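PDB 3O7B: ribosome biogenesis Nep1 RNA methyltransferase from Archaeoglobus fulgidus, which probably methylates N1 of a specific pseudouridine in 16S ribosomal RNA during ribosome biogenesis, taking the methyl group from S-adenosylmethionine. Local coordinates for residues I89-Q92 / C93-L97; R127-N130 / R131-L135; V231-E234 / Y235-R239. All blocks are in the same frame, centred on the assembly; numbering follows the deposited sequence.

In the fold
In this Nep1 subunit of the SPOUT fold, interactions 1 and 3 lie within helices, interaction 2 is the loop-to-helix start of helix 129-142, and all three touch the second subunit. Interaction 1, which spans most of helix 87-98, is the most central and buried, and mostly apolar. Interaction 2 is partly buried, with a polar cap and a CH-pi contact; its centre lies about 12 Å from that of interaction 1, and they meet through His91 and Leu95. Interaction 3, on helix 224-239, is farther from the chain centre yet still mostly buried, touches interaction 1 through Leu232, and adds a salt bridge on a partly exposed face. Interactions 2 and 3 do not touch.

Interaction 1 (I89-Q92 / C93-L97); sequences IVHQ and CLLLL
Ile89 hands its carbonyl to the amide of Cys93, the first of four successive i to i+4 bonds that make residues 89-97 one unbroken run of alpha-helix. Val90 O takes Leu94 N at 2.9 Å, His91 O takes Leu95 N at 3.0 Å, and Gln92 O takes Leu96 N at 3.1 Å with the N-H pointing almost straight at it (169°). The helix, 87-98, packs against the central sheet of this SPOUT methyltransferase, on strands 28-35 and 105-111, and also meets helix 224-239 and the second subunit.

On the sheet side Val90 and Leu94 lie alongside each other, pointing the same way. Val90 CG2 rests 3.9 Å from Leu94 CD1; its place anti to the backbone N turns this methyl forward along the helix, against Leu94. Val109 and Val107 of strand 105-111 continue the apolar layer. Toward helix 224-239, Cys93 packs on Ser224 and Thr228, its SG 3.4 Å from Ile89 O.

The dimer side is more polar. Gln92 extends beyond CG, and its NE2 bonds to the backbone oxygen of Arg127 in the second subunit, so the amide is held by the partner chain. His91, with CG anti to its N (chi1 178°), sends its ring outward and somewhat forward, which brings it beside Leu95. The imidazole is pinned from outside the turn: NE2 bonds to Pro126 O, and the ring stacks with that of Phe132. What Leu95 adds is a methyl that comes up to the ring at a slant, CD1 lying 3.5 Å from His91 NE2 and 3.9 Å from His91 CE1.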
ATOM      1  N   ILE A  89      -1.053   2.366   7.782  1.00 12.13           N
ATOM      2  CA  ILE A  89      -0.066   3.260   7.197  1.00 12.07           C
ATOM      3  C   ILE A  89       1.306   2.583   7.114  1.00 12.21           C
ATOM      4  O   ILE A  89       1.931   2.509   6.042  1.00 12.67           O
ATOM      5  CB  ILE A  89       0.035   4.596   7.962  1.00 12.54           C
ATOM      6  CG1 ILE A  89      -1.290   5.347   7.850  1.00 13.36           C
ATOM      7  CG2 ILE A  89       1.194   5.443   7.441  1.00 14.15           C
ATOM      8  CD1 ILE A  89      -1.405   6.534   8.814  1.00 15.92           C
ATOM      9  N   VAL A  90       1.779   2.060   8.242  1.00 11.84           N
ATOM     10  CA  VAL A  90       3.085   1.430   8.221  1.00 12.29           C
ATOM     11  C   VAL A  90       3.058   0.121   7.407  1.00 11.75           C
ATOM     12  O   VAL A  90       4.049  -0.230   6.786  1.00 12.17           O
ATOM     13  CB  VAL A  90       3.667   1.248   9.669  1.00 12.66           C
ATOM     14  CG1 VAL A  90       2.963   0.150  10.428  1.00 14.18           C
ATOM     15  CG2 VAL A  90       5.167   1.000   9.619  1.00 13.82           C
ATOM     16  N   HIS A  91       1.912  -0.559   7.379  1.00 11.82           N
ATOM     17  CA  HIS A  91       1.768  -1.770   6.544  1.00 12.02           C
ATOM     18  C   HIS A  91       2.162  -1.483   5.106  1.00 11.64           C
ATOM     19  O   HIS A  91       3.014  -2.169   4.543  1.00 11.24           O
ATOM     20  CB  HIS A  91       0.325  -2.262   6.597  1.00 11.98           C
ATOM     21  CG  HIS A  91       0.064  -3.470   5.748  1.00 12.28           C
ATOM     22  ND1 HIS A  91      -1.077  -3.599   4.983  1.00 13.13           N
ATOM     23  CD2 HIS A  91       0.805  -4.580   5.522  1.00 12.90           C
ATOM     24  CE1 HIS A  91      -1.035  -4.748   4.332  1.00 13.46           C
ATOM     25  NE2 HIS A  91       0.092  -5.367   4.645  1.00 13.03           N
ATOM     26  N   GLN A  92       1.558  -0.441   4.526  1.00 12.01           N
ATOM     27  CA  GLN A  92       1.747  -0.208   3.102  1.00 12.05           C
ATOM     28  C   GLN A  92       3.146   0.298   2.821  1.00 11.84           C
ATOM     29  O   GLN A  92       3.759  -0.050   1.807  1.00 11.28           O
ATOM     30  CB  GLN A  92       0.687   0.773   2.603  1.00 13.31           C
ATOM     31  CG  GLN A  92      -0.750   0.220   2.761  1.00 15.61           C
ATOM     32  CD  GLN A  92      -1.828   1.281   2.901  1.00 16.42           C
ATOM     33  OE1 GLN A  92      -1.558   2.486   2.853  1.00 17.39           O
ATOM     34  NE2 GLN A  92      -3.072   0.831   3.083  1.00 18.51           N
ATOM     35  N   CYS A  93       3.685   1.121   3.726  1.00 11.55           N
ATOM     36  CA  CYS A  93       5.021   1.636   3.525  1.00 12.55           C
ATOM     37  C   CYS A  93       6.053   0.533   3.586  1.00 11.54           C
ATOM     38  O   CYS A  93       6.984   0.503   2.793  1.00 12.52           O
ATOM     39  CB  CYS A  93       5.356   2.691   4.587  1.00 12.58           C
ATOM     40  SG  CYS A  93       4.411   4.229   4.432  1.00 15.00           S
ATOM     41  N   LEU A  94       5.866  -0.382   4.534  1.00 12.17           N
ATOM     42  CA  LEU A  94       6.779  -1.523   4.640  1.00 12.36           C
ATOM     43  C   LEU A  94       6.689  -2.419   3.412  1.00 12.24           C
ATOM     44  O   LEU A  94       7.698  -2.920   2.936  1.00 12.60           O
ATOM     45  CB  LEU A  94       6.462  -2.368   5.871  1.00 13.03           C
ATOM     46  CG  LEU A  94       6.930  -1.778   7.203  1.00 12.47           C
ATOM     47  CD1 LEU A  94       6.234  -2.536   8.319  1.00 13.55           C
ATOM     48  CD2 LEU A  94       8.448  -1.860   7.299  1.00 14.12           C
ATOM     49  N   LEU A  95       5.467  -2.644   2.913  1.00 12.21           N
ATOM     50  CA  LEU A  95       5.348  -3.491   1.715  1.00 12.41           C
ATOM     51  C   LEU A  95       6.153  -2.920   0.568  1.00 12.35           C
ATOM     52  O   LEU A  95       6.938  -3.612  -0.067  1.00 13.06           O
ATOM     53  CB  LEU A  95       3.890  -3.664   1.291  1.00 11.98           C
ATOM     54  CG  LEU A  95       2.997  -4.538   2.159  1.00 13.16           C
ATOM     55  CD1 LEU A  95       1.600  -4.618   1.524  1.00 14.32           C
ATOM     56  CD2 LEU A  95       3.590  -5.925   2.374  1.00 16.43           C
ATOM     57  N   LEU A  96       5.977  -1.631   0.298  1.00 11.54           N
ATOM     58  CA  LEU A  96       6.680  -1.012  -0.808  1.00 12.27           C
ATOM     59  C   LEU A  96       8.190  -1.065  -0.607  1.00 11.96           C
ATOM     60  O   LEU A  96       8.939  -1.428  -1.504  1.00 12.81           O
ATOM     61  CB  LEU A  96       6.224   0.427  -1.001  1.00 12.64           C
ATOM     62  CG  LEU A  96       7.011   1.235  -2.024  1.00 13.26           C
ATOM     63  CD1 LEU A  96       7.053   0.515  -3.402  1.00 13.93           C
ATOM     64  CD2 LEU A  96       6.392   2.586  -2.154  1.00 14.14           C
ATOM     65  N   LEU A  97       8.635  -0.643   0.574  1.00 12.93           N
ATOM     66  CA  LEU A  97      10.058  -0.594   0.831  1.00 12.60           C
ATOM     67  C   LEU A  97      10.715  -1.972   0.671  1.00 12.34           C
ATOM     68  O   LEU A  97      11.754  -2.104   0.014  1.00 12.98           O
ATOM     69  CB  LEU A  97      10.288  -0.051   2.251  1.00 13.51           C
ATOM     70  CG  LEU A  97      11.764   0.154   2.571  1.00 15.67           C
ATOM     71  CD1 LEU A  97      12.400   1.251   1.696  1.00 17.23           C
ATOM     72  CD2 LEU A  97      11.916   0.505   4.031  1.00 16.61           C
TER

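Interaction 2 (R127-N130 / R131-L135); sequences RNYN and RFVGL
Asn128 and Arg131 meet where helix 129-142 begins, and polar capping comes first. Asn128 OD1 receives Arg131 N at 3.0 Å, the donor lying in the plane of the side-chain carbonyl on one of its lone pairs. The same oxygen takes a weak, strongly bent bond from Asn130 N (119°), so two backbone amides of the first turn share one acceptor. With CG anti to the backbone N (chi1 174°), Asn128 turns its carbonyl oxygen toward these N-H groups, and Arg131 CG passes at a slant, 3.6 Å from Asn128 OD1.

The backbone bonds set in at once. Asn128 O accepts Phe132 N at 2.9 Å, followed by Tyr129 O with Val133 N and Asn130 O with Gly134 N.

The aromatic contact is a CH-pi interaction one turn apart. Val133 CG2 sits over one face of the Tyr129 ring, 3.9 Å from its centroid and 20° off the normal, displaced toward the phenol end, where it comes within 3.6 Å of Tyr129 CZ. The far end of that ring is fixed by a hydrogen bond from OH to Asp67 OD2, while Leu65 packs against Val133.

Contacts between subunits complete the set: Asn130 OD1 bonds to Asn130 ND2 of the second subunit, and Tyr129 packs on Tyr129 of that chain. Tyr129 also touches Asp88, predicted to stabilise Arg86, itself predicted to contact the rRNA. The whole is an asparagine N-cap that starts a helix at the Nep1 dimer interface, close to the probable RNA-binding surface.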
ATOM      1  N   ARG A 127       0.657  -9.323   2.507  1.00 14.84           N
ATOM      2  CA  ARG A 127       0.141  -8.226   1.699  1.00 14.61           C
ATOM      3  C   ARG A 127      -1.301  -7.884   2.051  1.00 13.92           C
ATOM      4  O   ARG A 127      -1.733  -6.743   1.862  1.00 14.87           O
ATOM      5  CB  ARG A 127       0.332  -8.534   0.216  1.00 16.08           C
ATOM      6  CG  ARG A 127       1.816  -8.834  -0.045  1.00 17.75           C
ATOM      7  CD  ARG A 127       2.144  -8.781  -1.477  1.00 20.01           C
ATOM      8  NE  ARG A 127       2.283  -7.420  -1.982  1.00 18.54           N
ATOM      9  CZ  ARG A 127       3.414  -6.716  -1.984  1.00 17.11           C
ATOM     10  NH1 ARG A 127       4.519  -7.191  -1.411  1.00 17.72           N
ATOM     11  NH2 ARG A 127       3.425  -5.525  -2.541  1.00 17.32           N
ATOM     12  N   ASN A 128      -2.021  -8.866   2.590  1.00 13.46           N
ATOM     13  CA  ASN A 128      -3.373  -8.656   3.051  1.00 13.19           C
ATOM     14  C   ASN A 128      -3.304  -8.014   4.427  1.00 12.97           C
ATOM     15  O   ASN A 128      -2.640  -8.531   5.336  1.00 13.68           O
ATOM     16  CB  ASN A 128      -4.117  -9.989   3.100  1.00 13.74           C
ATOM     17  CG  ASN A 128      -5.486  -9.854   3.699  1.00 14.11           C
ATOM     18  OD1 ASN A 128      -5.635  -9.796   4.922  1.00 16.07           O
ATOM     19  ND2 ASN A 128      -6.499  -9.767   2.852  1.00 15.78           N
ATOM     20  N   TYR A 129      -4.034  -6.912   4.574  1.00 12.36           N
ATOM     21  CA  TYR A 129      -4.033  -6.120   5.807  1.00 12.50           C
ATOM     22  C   TYR A 129      -4.450  -6.925   7.032  1.00 13.05           C
ATOM     23  O   TYR A 129      -3.845  -6.787   8.114  1.00 12.37           O
ATOM     24  CB  TYR A 129      -4.936  -4.908   5.624  1.00 13.26           C
ATOM     25  CG  TYR A 129      -5.196  -4.139   6.889  1.00 13.48           C
ATOM     26  CD1 TYR A 129      -4.217  -3.293   7.405  1.00 15.47           C
ATOM     27  CD2 TYR A 129      -6.414  -4.237   7.549  1.00 13.13           C
ATOM     28  CE1 TYR A 129      -4.445  -2.577   8.579  1.00 15.35           C
ATOM     29  CE2 TYR A 129      -6.653  -3.513   8.725  1.00 14.17           C
ATOM     30  CZ  TYR A 129      -5.663  -2.679   9.203  1.00 13.94           C
ATOM     31  OH  TYR A 129      -5.866  -1.956  10.366  1.00 16.94           O
ATOM     32  N   ASN A 130      -5.479  -7.759   6.907  1.00 12.32           N
ATOM     33  CA  ASN A 130      -5.964  -8.503   8.070  1.00 13.54           C
ATOM     34  C   ASN A 130      -4.933  -9.522   8.526  1.00 14.07           C
ATOM     35  O   ASN A 130      -4.745  -9.711   9.738  1.00 14.06           O
ATOM     36  CB  ASN A 130      -7.329  -9.149   7.800  1.00 13.96           C
ATOM     37  CG  ASN A 130      -8.380  -8.112   7.461  1.00 15.03           C
ATOM     38  OD1 ASN A 130      -9.016  -8.162   6.388  1.00 17.58           O
ATOM     39  ND2 ASN A 130      -8.558  -7.146   8.347  1.00 12.74           N
ATOM     40  N   ARG A 131      -4.225 -10.121   7.573  1.00 13.57           N
ATOM     41  CA  ARG A 131      -3.142 -11.045   7.892  1.00 14.52           C
ATOM     42  C   ARG A 131      -1.956 -10.288   8.506  1.00 13.79           C
ATOM     43  O   ARG A 131      -1.309 -10.793   9.431  1.00 13.88           O
ATOM     44  CB  ARG A 131      -2.740 -11.814   6.634  1.00 15.24           C
ATOM     45  CG  ARG A 131      -3.865 -12.726   6.089  1.00 20.10           C
ATOM     46  CD  ARG A 131      -3.531 -14.183   6.296  1.00 26.54           C
ATOM     47  NE  ARG A 131      -4.539 -15.146   5.833  1.00 27.39           N
ATOM     48  CZ  ARG A 131      -4.634 -15.654   4.600  1.00 28.68           C
ATOM     49  NH1 ARG A 131      -3.829 -15.278   3.615  1.00 27.55           N
ATOM     50  NH2 ARG A 131      -5.569 -16.556   4.349  1.00 30.20           N
ATOM     51  N   PHE A 132      -1.693  -9.073   8.031  1.00 13.39           N
ATOM     52  CA  PHE A 132      -0.660  -8.248   8.657  1.00 13.32           C
ATOM     53  C   PHE A 132      -1.004  -7.939  10.116  1.00 13.10           C
ATOM     54  O   PHE A 132      -0.134  -8.045  11.010  1.00 12.95           O
ATOM     55  CB  PHE A 132      -0.477  -6.965   7.862  1.00 12.90           C
ATOM     56  CG  PHE A 132       0.498  -5.989   8.496  1.00 13.08           C
ATOM     57  CD1 PHE A 132       1.870  -6.220   8.448  1.00 14.59           C
ATOM     58  CD2 PHE A 132       0.024  -4.864   9.142  1.00 13.82           C
ATOM     59  CE1 PHE A 132       2.777  -5.312   9.061  1.00 14.74           C
ATOM     60  CE2 PHE A 132       0.904  -3.957   9.735  1.00 14.19           C
ATOM     61  CZ  PHE A 132       2.273  -4.183   9.688  1.00 14.07           C
ATOM     62  N   VAL A 133      -2.248  -7.556  10.362  1.00 13.11           N
ATOM     63  CA  VAL A 133      -2.683  -7.258  11.717  1.00 14.25           C
ATOM     64  C   VAL A 133      -2.469  -8.481  12.611  1.00 14.05           C
ATOM     65  O   VAL A 133      -1.956  -8.352  13.725  1.00 14.03           O
ATOM     66  CB  VAL A 133      -4.150  -6.787  11.738  1.00 14.38           C
ATOM     67  CG1 VAL A 133      -4.731  -6.821  13.171  1.00 16.00           C
ATOM     68  CG2 VAL A 133      -4.239  -5.395  11.129  1.00 14.66           C
ATOM     69  N   GLY A 134      -2.815  -9.668  12.135  1.00 13.65           N
ATOM     70  CA  GLY A 134      -2.622 -10.873  12.934  1.00 14.53           C
ATOM     71  C   GLY A 134      -1.162 -11.128  13.226  1.00 13.97           C
ATOM     72  O   GLY A 134      -0.802 -11.553  14.339  1.00 15.40           O
ATOM     73  N   LEU A 135      -0.302 -10.865  12.256  1.00 13.57           N
ATOM     74  CA  LEU A 135       1.135 -11.058  12.449  1.00 13.11           C
ATOM     75  C   LEU A 135       1.683 -10.049  13.472  1.00 13.99           C
ATOM     76  O   LEU A 135       2.502 -10.396  14.325  1.00 13.85           O
ATOM     77  CB  LEU A 135       1.881 -10.945  11.118  1.00 13.76           C
ATOM     78  CG  LEU A 135       3.387 -11.205  11.199  1.00 15.58           C
ATOM     79  CD1 LEU A 135       3.676 -12.666  11.562  1.00 17.96           C
ATOM     80  CD2 LEU A 135       4.035 -10.856   9.895  1.00 16.76           C
TER

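Interaction 3 (V231-E234 / Y235-R239); sequences VLCE and YERVR
Leu232 and Glu236 stand one turn apart on the buried, tightly packed side of helix 224-239. Leu232 CD1 lies 3.8 Å from Glu236 OE2, so a methyl branch flanks the carboxylate while polar groups elsewhere satisfy it: OE2 bonds to Ser100 OG and OE1 to Tyr226 OH of the second subunit. These two bonds, one at each oxygen, fix the orientation of the carboxylate. The backbone is equally close-knit, with Val231 O taking Tyr235 N at 2.8 Å and Leu232 O taking Glu236 N at 2.9 Å. Tyr235 runs inward, its ring meeting Phe30 edge-to-face and its OH bonding to Asp104 OD1; Arg239 CD lies over one face of the Tyr235 ring, toward its rim, 3.3 Å above the plane, on the way to a salt bridge with Asp104.

The partly exposed side is more ionic and less enclosed. Glu234 and Arg237 run side by side and form a salt bridge, Glu234 OE2 to Arg237 NH2 at 2.8 Å. The carboxylate lies over the guanidinium rather than meeting it edge on: Glu234 OE1 sits 3.0 Å above the centre of the group, with the two planes 46° apart. Glu234 stands out from the helix, its bend at chi2 (-75°) turning the acid toward Arg237, whose chain runs back toward the N-terminal end of the helix to meet it.

Between these sides Cys233 forms a disulfide with Cys233 of the second subunit. Nearby, Arg237 NE approaches Arg237 NE of that subunit, a closeness of like charges that Glu234 would be expected to ease. This is an i to i+3 salt bridge beside the intersubunit Cys233-Cys233 disulfide, on the C-terminal helix that follows the cofactor-binding loop in the knotted SPOUT fold and joins the homodimer.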
ATOM      1  N   VAL A 231      11.160   8.841  -1.808  1.00 14.39           N
ATOM      2  CA  VAL A 231      12.494   8.714  -1.248  1.00 15.12           C
ATOM      3  C   VAL A 231      13.175   7.423  -1.688  1.00 14.85           C
ATOM      4  O   VAL A 231      14.360   7.414  -2.015  1.00 14.85           O
ATOM      5  CB  VAL A 231      12.453   8.840   0.284  1.00 15.15           C
ATOM      6  CG1 VAL A 231      13.841   8.653   0.887  1.00 16.62           C
ATOM      7  CG2 VAL A 231      11.904  10.222   0.704  1.00 16.28           C
ATOM      8  N   LEU A 232      12.417   6.324  -1.736  1.00 14.40           N
ATOM      9  CA  LEU A 232      12.963   5.068  -2.219  1.00 15.83           C
ATOM     10  C   LEU A 232      13.470   5.203  -3.645  1.00 16.59           C
ATOM     11  O   LEU A 232      14.546   4.718  -3.989  1.00 16.60           O
ATOM     12  CB  LEU A 232      11.919   3.938  -2.136  1.00 15.14           C
ATOM     13  CG  LEU A 232      12.361   2.597  -2.734  1.00 16.42           C
ATOM     14  CD1 LEU A 232      13.618   2.054  -2.010  1.00 16.48           C
ATOM     15  CD2 LEU A 232      11.236   1.585  -2.694  1.00 16.79           C
ATOM     16  N   CYS A 233      12.685   5.861  -4.480  1.00 18.98           N
ATOM     17  CA  CYS A 233      13.133   6.046  -5.857  1.00 19.71           C
ATOM     18  C   CYS A 233      14.437   6.839  -5.960  1.00 19.06           C
ATOM     19  O   CYS A 233      15.313   6.479  -6.749  1.00 19.08           O
ATOM     20  CB  CYS A 233      12.064   6.742  -6.660  1.00 20.28           C
ATOM     21  SG  CYS A 233      12.516   6.849  -8.384  1.00 27.59           S
ATOM     22  N   GLU A 234      14.548   7.916  -5.179  1.00 18.24           N
ATOM     23  CA  GLU A 234      15.779   8.730  -5.168  1.00 18.77           C
ATOM     24  C   GLU A 234      16.956   7.927  -4.617  1.00 18.02           C
ATOM     25  O   GLU A 234      18.089   8.009  -5.106  1.00 18.23           O
ATOM     26  CB  GLU A 234      15.595  10.010  -4.348  1.00 19.65           C
ATOM     27  CG  GLU A 234      14.530  10.963  -4.888  1.00 23.92           C
ATOM     28  CD  GLU A 234      14.948  11.745  -6.130  1.00 28.64           C
ATOM     29  OE1 GLU A 234      16.086  11.590  -6.627  1.00 31.00           O
ATOM     30  OE2 GLU A 234      14.117  12.538  -6.613  1.00 32.12           O
ATOM     31  N   TYR A 235      16.675   7.141  -3.588  1.00 17.12           N
ATOM     32  CA  TYR A 235      17.675   6.282  -2.973  1.00 17.55           C
ATOM     33  C   TYR A 235      18.227   5.272  -3.965  1.00 18.20           C
ATOM     34  O   TYR A 235      19.442   5.100  -4.091  1.00 18.28           O
ATOM     35  CB  TYR A 235      17.042   5.606  -1.762  1.00 17.48           C
ATOM     36  CG  TYR A 235      17.955   4.728  -0.964  1.00 18.13           C
ATOM     37  CD1 TYR A 235      18.641   5.228   0.147  1.00 18.93           C
ATOM     38  CD2 TYR A 235      18.090   3.381  -1.276  1.00 18.93           C
ATOM     39  CE1 TYR A 235      19.464   4.396   0.909  1.00 20.18           C
ATOM     40  CE2 TYR A 235      18.903   2.543  -0.537  1.00 20.42           C
ATOM     41  CZ  TYR A 235      19.589   3.049   0.554  1.00 20.21           C
ATOM     42  OH  TYR A 235      20.409   2.192   1.266  1.00 22.21           O
ATOM     43  N   GLU A 236      17.333   4.600  -4.686  1.00 18.65           N
ATOM     44  CA  GLU A 236      17.751   3.638  -5.702  1.00 19.58           C
ATOM     45  C   GLU A 236      18.517   4.303  -6.851  1.00 20.80           C
ATOM     46  O   GLU A 236      19.500   3.742  -7.324  1.00 20.99           O
ATOM     47  CB  GLU A 236      16.541   2.886  -6.255  1.00 18.87           C
ATOM     48  CG  GLU A 236      15.874   1.989  -5.269  1.00 18.00           C
ATOM     49  CD  GLU A 236      14.702   1.251  -5.866  1.00 20.45           C
ATOM     50  OE1 GLU A 236      14.197   1.694  -6.915  1.00 23.95           O
ATOM     51  OE2 GLU A 236      14.298   0.239  -5.276  1.00 21.26           O
ATOM     52  N   ARG A 237      18.069   5.484  -7.288  1.00 22.05           N
ATOM     53  CA  ARG A 237      18.784   6.233  -8.351  1.00 24.38           C
ATOM     54  C   ARG A 237      20.262   6.387  -8.023  1.00 25.13           C
ATOM     55  O   ARG A 237      21.136   6.140  -8.869  1.00 25.53           O
ATOM     56  CB  ARG A 237      18.206   7.631  -8.543  1.00 24.92           C
ATOM     57  CG  ARG A 237      16.916   7.724  -9.323  1.00 29.11           C
ATOM     58  CD  ARG A 237      16.732   9.154  -9.846  1.00 34.31           C
ATOM     59  NE  ARG A 237      15.424   9.692  -9.486  1.00 37.67           N
ATOM     60  CZ  ARG A 237      15.110  10.989  -9.473  0.50 38.89           C
ATOM     61  NH1 ARG A 237      16.016  11.910  -9.797  1.00 40.03           N
ATOM     62  NH2 ARG A 237      13.888  11.372  -9.119  1.00 39.78           N
ATOM     63  N   VAL A 238      20.534   6.809  -6.792  1.00 25.68           N
ATOM     64  CA  VAL A 238      21.894   7.090  -6.338  1.00 27.24           C
ATOM     65  C   VAL A 238      22.695   5.817  -6.079  1.00 28.73           C
ATOM     66  O   VAL A 238      23.873   5.745  -6.445  1.00 29.17           O
ATOM     67  CB  VAL A 238      21.875   7.977  -5.044  1.00 26.77           C
ATOM     68  CG1 VAL A 238      23.249   8.049  -4.386  1.00 27.59           C
ATOM     69  CG2 VAL A 238      21.348   9.373  -5.342  1.00 26.71           C
ATOM     70  N   ARG A 239      22.051   4.812  -5.480  1.00 29.88           N
ATOM     71  CA  ARG A 239      22.755   3.722  -4.778  1.00 31.39           C
ATOM     72  C   ARG A 239      22.765   2.353  -5.431  1.00 32.37           C
ATOM     73  O   ARG A 239      23.676   1.553  -5.179  1.00 32.99           O
ATOM     74  CB  ARG A 239      22.257   3.601  -3.341  1.00 31.49           C
ATOM     75  CG  ARG A 239      22.651   4.800  -2.508  1.00 32.47           C
ATOM     76  CD  ARG A 239      21.956   4.810  -1.189  1.00 34.18           C
ATOM     77  NE  ARG A 239      22.491   3.811  -0.270  1.00 35.24           N
ATOM     78  CZ  ARG A 239      23.367   4.069   0.697  1.00 35.58           C
ATOM     79  NH1 ARG A 239      23.828   5.307   0.876  1.00 35.79           N
ATOM     80  NH2 ARG A 239      23.786   3.086   1.489  1.00 33.60           N
TER